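Local structure of HepC.19480.a.B1 (Helicobacter pylori, 6MTZ) at residues V152-S157 with F168-V173; L268-G273 with R342-Q347. The protein is of unknown function but carries the sequence motifs of the DHH family and is probably a metal-dependent phosphoesterase. All blocks are in the same frame, centred on the assembly; numbering follows the deposited sequence.

Contact 1: residues V152-S157 with F168-V173; sequences VEMVNS and FELGKV. With EDO (1,2-ethanediol), chain C.
The Phe168 ring turns an edge toward Ser157: the carbonyl O of Ser157 lies near the ring plane, 3.8 Å from Phe168 CD1, where the slightly positive ring hydrogens suit a carbonyl oxygen. Glu169 OE1 also lies at the ring edge, in its plane, and Trp161 makes an edge-to-face contact with the same ring. Beside this, Ser157 CB is 4.1 Å from Phe168 CA, a spacing that a small residue permits, while Ser157 OG hydrogen-bonds Tyr166 O just before the second helix. Met154 carries the other half of the contact. Its CG rests 3.6 Å from Gly171 CA. Anti at both chi1 (164°) and chi2, the flexible chain carries SD on to Leu170, where Met154 SD lies 3.8 Å from Leu170 CG; the two side chains cross at about a right angle. Helices 145-159 and 168-180 are consecutive, joined by a short connection in the helical region that follows the parallel sheet, consistent with a DHH-type phosphoesterase. The axes of the two segments pass 7.9 Å apart at 82°. Gly171 suits the crossing because its bare side faces the first helix, close against Met154 O, where a side chain would be crowded. Leu170 also reaches Tyr217 of helix 213-228. On another side of the first helix, Glu153 OE1 accepts a 2.8 Å hydrogen bond from O1 of the ethanediol, probably from the crystallisation liquor, and pairs with Lys127.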
# COMPACT_ATOMS: atom_id res chain seq x y z
N VAL A 152 14.85 -14.51 0.93
CA VAL A 152 15.57 -13.32 1.35
C VAL A 152 16.79 -13.10 0.46
O VAL A 152 17.02 -11.99 -0.04
CB VAL A 152 15.96 -13.43 2.83
CG1 VAL A 152 17.00 -12.37 3.18
CG2 VAL A 152 14.72 -13.28 3.69
N GLU A 153 17.57 -14.16 0.23
CA GLU A 153 18.78 -14.03 -0.57
C GLU A 153 18.45 -13.63 -2.01
O GLU A 153 19.17 -12.83 -2.62
CB GLU A 153 19.56 -15.35 -0.53
CG GLU A 153 20.97 -15.24 -1.13
CD GLU A 153 21.91 -14.33 -0.33
OE1 GLU A 153 21.62 -14.01 0.85
OE2 GLU A 153 22.95 -13.92 -0.89
N MET A 154 17.35 -14.16 -2.55
CA MET A 154 16.90 -13.78 -3.89
C MET A 154 16.64 -12.28 -3.97
O MET A 154 17.14 -11.60 -4.87
CB MET A 154 15.64 -14.56 -4.26
CG MET A 154 14.88 -13.95 -5.48
SD MET A 154 13.13 -14.42 -5.59
CE MET A 154 12.36 -13.25 -4.48
N VAL A 155 15.85 -11.76 -3.04
CA VAL A 155 15.64 -10.32 -2.98
C VAL A 155 16.97 -9.59 -2.89
O VAL A 155 17.18 -8.57 -3.56
CB VAL A 155 14.71 -9.94 -1.81
CG1 VAL A 155 14.66 -8.43 -1.64
CG2 VAL A 155 13.31 -10.49 -2.04
N ASN A 156 17.90 -10.11 -2.08
CA ASN A 156 19.19 -9.42 -1.94
C ASN A 156 19.91 -9.36 -3.28
O ASN A 156 20.40 -8.30 -3.69
CB ASN A 156 20.06 -10.10 -0.89
CG ASN A 156 21.25 -9.22 -0.47
OD1 ASN A 156 21.07 -8.21 0.23
ND2 ASN A 156 22.44 -9.56 -0.92
N SER A 157 19.94 -10.48 -4.02
CA SER A 157 20.71 -10.53 -5.25
C SER A 157 20.20 -9.52 -6.28
O SER A 157 20.99 -8.86 -6.96
CB SER A 157 20.69 -11.94 -5.85
OG SER A 157 21.32 -12.88 -5.00
N PHE A 168 19.01 -14.58 -8.72
CA PHE A 168 19.01 -13.28 -9.40
C PHE A 168 17.91 -13.19 -10.46
O PHE A 168 17.09 -12.26 -10.43
CB PHE A 168 20.38 -13.03 -10.03
CG PHE A 168 20.43 -11.82 -10.92
CD1 PHE A 168 20.50 -10.55 -10.38
CD2 PHE A 168 20.41 -11.96 -12.30
CE1 PHE A 168 20.55 -9.43 -11.20
CE2 PHE A 168 20.47 -10.84 -13.13
CZ PHE A 168 20.54 -9.57 -12.57
N GLU A 169 17.87 -14.13 -11.41
CA GLU A 169 16.90 -14.02 -12.50
C GLU A 169 15.47 -14.11 -12.00
O GLU A 169 14.60 -13.35 -12.44
CB GLU A 169 17.17 -15.08 -13.56
CG GLU A 169 18.53 -14.92 -14.26
CD GLU A 169 18.60 -13.67 -15.11
OE1 GLU A 169 19.72 -13.28 -15.50
OE2 GLU A 169 17.54 -13.08 -15.40
N LEU A 170 15.19 -15.03 -11.06
CA LEU A 170 13.86 -15.09 -10.46
C LEU A 170 13.51 -13.80 -9.71
O LEU A 170 12.35 -13.37 -9.72
CB LEU A 170 13.78 -16.29 -9.52
CG LEU A 170 12.49 -16.49 -8.71
CD1 LEU A 170 11.31 -16.81 -9.63
CD2 LEU A 170 12.71 -17.61 -7.69
N GLY A 171 14.49 -13.18 -9.04
CA GLY A 171 14.22 -11.92 -8.36
C GLY A 171 13.79 -10.79 -9.29
O GLY A 171 12.98 -9.94 -8.91
N LYS A 172 14.33 -10.76 -10.51
CA LYS A 172 13.87 -9.75 -11.46
C LYS A 172 12.39 -9.94 -11.78
O LYS A 172 11.63 -8.96 -11.86
CB LYS A 172 14.73 -9.80 -12.72
CG LYS A 172 16.11 -9.14 -12.53
CD LYS A 172 17.18 -9.66 -13.50
CE LYS A 172 16.73 -9.67 -14.94
NZ LYS A 172 17.87 -9.99 -15.87
N VAL A 173 11.96 -11.19 -11.92
CA VAL A 173 10.54 -11.47 -12.13
C VAL A 173 9.73 -10.96 -10.94
O VAL A 173 8.65 -10.37 -11.11
CB VAL A 173 10.31 -12.97 -12.37
CG1 VAL A 173 8.81 -13.25 -12.53
CG2 VAL A 173 11.06 -13.43 -13.60
C1 EDO C . 19.45 -15.49 3.91
O1 EDO C . 20.44 -15.60 2.88
C2 EDO C . 19.66 -14.20 4.71
O2 EDO C . 20.35 -14.46 5.94

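Contact 2: residues L268-G273 with R342-Q347; sequences LSYSMG and RDIKEQ
Leu268 meets helix 342-347 through one methyl: Leu268 CD2 lies 3.7 Å from Lys345 CA and 4.1 Å from Lys345 CB, so it touches the helix backbone and the root of the lysine. Branched and wholly apolar, Leu268 also packs on Ile293 and Val295 of the neighbouring strand, whereas the lysine suits the margin of this apolar patch, its first carbons giving a greasy surface while the fully extended chain carries NZ off to a hydrogen bond with Asp256 O. Ser269 points to the other side of the strand, where its small hydroxyl bonds Asp294. Tyr270 returns to the helix side and shares the contact about equally with Leu268. With CG anti to the backbone N (chi1 -178°), its broad flat ring is sent out to the helix, where Ile344 is the chief partner. Ile344 CD1 sits over the centre of one ring face, a CH-pi contact 3.6 Å from the centroid of the Tyr270 ring and 8° off the normal, with the two side chains at about a right angle. The arrangement is a helix laid on one face of the mixed sheet of the C-terminal domain, the strand and helix directions 129° apart. A beta-branched isoleucine suits its place because both branches meet the ring: CG1 and its terminal methyl lie over it, and Ile344 CG2 reaches Tyr270 CD1 at 3.8 Å. Phe187 adds an edge-to-face partner to Tyr270. At Ser271 the strand has ended, and Ser271 OG turns back to donate a hydrogen bond to Tyr270 O, 2.6 Å away.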
# COMPACT_ATOMS: atom_id res chain seq x y z
N LEU A 268 -17.36 8.74 -3.26
CA LEU A 268 -16.09 9.42 -3.52
C LEU A 268 -14.93 8.49 -3.18
O LEU A 268 -14.79 8.05 -2.03
CB LEU A 268 -15.99 10.71 -2.72
CG LEU A 268 -14.57 11.26 -2.66
CD1 LEU A 268 -14.19 11.85 -3.99
CD2 LEU A 268 -14.47 12.31 -1.56
N SER A 269 -14.09 8.21 -4.17
CA SER A 269 -12.84 7.49 -3.97
C SER A 269 -11.68 8.42 -4.29
O SER A 269 -11.87 9.55 -4.76
CB SER A 269 -12.80 6.23 -4.83
OG SER A 269 -12.62 6.55 -6.20
N TYR A 270 -10.45 7.93 -4.08
CA TYR A 270 -9.25 8.76 -4.20
C TYR A 270 -8.11 7.96 -4.80
O TYR A 270 -7.80 6.88 -4.30
CB TYR A 270 -8.82 9.31 -2.85
CG TYR A 270 -7.61 10.22 -2.87
CD1 TYR A 270 -7.68 11.49 -3.43
CD2 TYR A 270 -6.41 9.83 -2.28
CE1 TYR A 270 -6.60 12.34 -3.42
CE2 TYR A 270 -5.30 10.69 -2.26
CZ TYR A 270 -5.40 11.94 -2.84
OH TYR A 270 -4.33 12.81 -2.84
N SER A 271 -7.49 8.51 -5.85
CA SER A 271 -6.35 7.95 -6.58
C SER A 271 -6.69 6.71 -7.41
O SER A 271 -5.77 6.04 -7.91
CB SER A 271 -5.17 7.61 -5.66
OG SER A 271 -5.38 6.38 -4.96
N MET A 272 -7.97 6.40 -7.63
CA MET A 272 -8.25 5.13 -8.31
C MET A 272 -7.99 5.18 -9.81
O MET A 272 -7.79 4.12 -10.42
CB MET A 272 -9.67 4.69 -8.01
CG MET A 272 -9.85 4.44 -6.52
SD MET A 272 -11.16 3.29 -6.10
CE MET A 272 -10.50 1.75 -6.74
N GLY A 273 -8.01 6.36 -10.42
CA GLY A 273 -7.50 6.52 -11.79
C GLY A 273 -8.59 6.33 -12.84
O GLY A 273 -9.49 7.17 -12.95
N ARG A 342 -10.36 11.59 5.16
CA ARG A 342 -11.33 12.58 5.61
C ARG A 342 -10.97 13.98 5.09
O ARG A 342 -11.85 14.75 4.70
CB ARG A 342 -11.43 12.58 7.14
N ASP A 343 -9.67 14.30 5.06
CA ASP A 343 -9.22 15.60 4.54
C ASP A 343 -9.65 15.79 3.09
O ASP A 343 -10.05 16.89 2.69
CB ASP A 343 -7.71 15.71 4.65
CG ASP A 343 -7.24 15.93 6.07
OD1 ASP A 343 -8.06 16.35 6.92
OD2 ASP A 343 -6.04 15.69 6.33
N ILE A 344 -9.54 14.74 2.29
CA ILE A 344 -9.92 14.83 0.89
C ILE A 344 -11.43 15.00 0.76
O ILE A 344 -11.91 15.84 -0.01
CB ILE A 344 -9.41 13.58 0.14
CG1 ILE A 344 -7.90 13.70 -0.09
CG2 ILE A 344 -10.13 13.39 -1.19
CD1 ILE A 344 -7.09 12.52 0.35
N LYS A 345 -12.19 14.26 1.56
CA LYS A 345 -13.64 14.29 1.48
C LYS A 345 -14.19 15.66 1.85
O LYS A 345 -15.10 16.17 1.19
CB LYS A 345 -14.23 13.22 2.38
CG LYS A 345 -15.74 13.10 2.30
CD LYS A 345 -16.25 12.16 3.38
CE LYS A 345 -17.74 11.96 3.28
NZ LYS A 345 -18.26 11.10 4.38
N GLU A 346 -13.64 16.27 2.91
CA GLU A 346 -14.07 17.60 3.32
C GLU A 346 -13.96 18.59 2.18
O GLU A 346 -14.80 19.49 2.04
CB GLU A 346 -13.25 18.07 4.52
CG GLU A 346 -13.45 17.27 5.80
CD GLU A 346 -12.58 17.76 6.95
OE1 GLU A 346 -12.00 18.86 6.82
OE2 GLU A 346 -12.47 17.06 7.98
N GLN A 347 -12.94 18.45 1.33
CA GLN A 347 -12.78 19.38 0.21
C GLN A 347 -13.91 19.22 -0.81
O GLN A 347 -14.45 20.21 -1.31
CB GLN A 347 -11.41 19.18 -0.42
CG GLN A 347 -10.31 19.73 0.46
CD GLN A 347 -8.92 19.43 -0.07
OE1 GLN A 347 -8.34 20.22 -0.81
NE2 GLN A 347 -8.38 18.29 0.34

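Overall arrangement
From the N terminus the chain first builds the five-stranded parallel sheet with its flanking helices, then enters the helical region in which contact 1 closes a short loop: only ten residues separate 152-157 from 168-173, and helix 145-159 is joined to the next in sequence. Further helices, down to 238-251, lead to the mixed sheet. There contact 2 closes a much longer loop of 68 residues, bringing the C-terminal helix 341-353 back onto strand 264-270. The two contacts neither nest nor cross but follow in series. The centres of contact 1 and contact 2 are about 36 Å apart, on opposite sides of the chain's centre. The nearest atoms of contact 1 and contact 2 are about 22 Å apart.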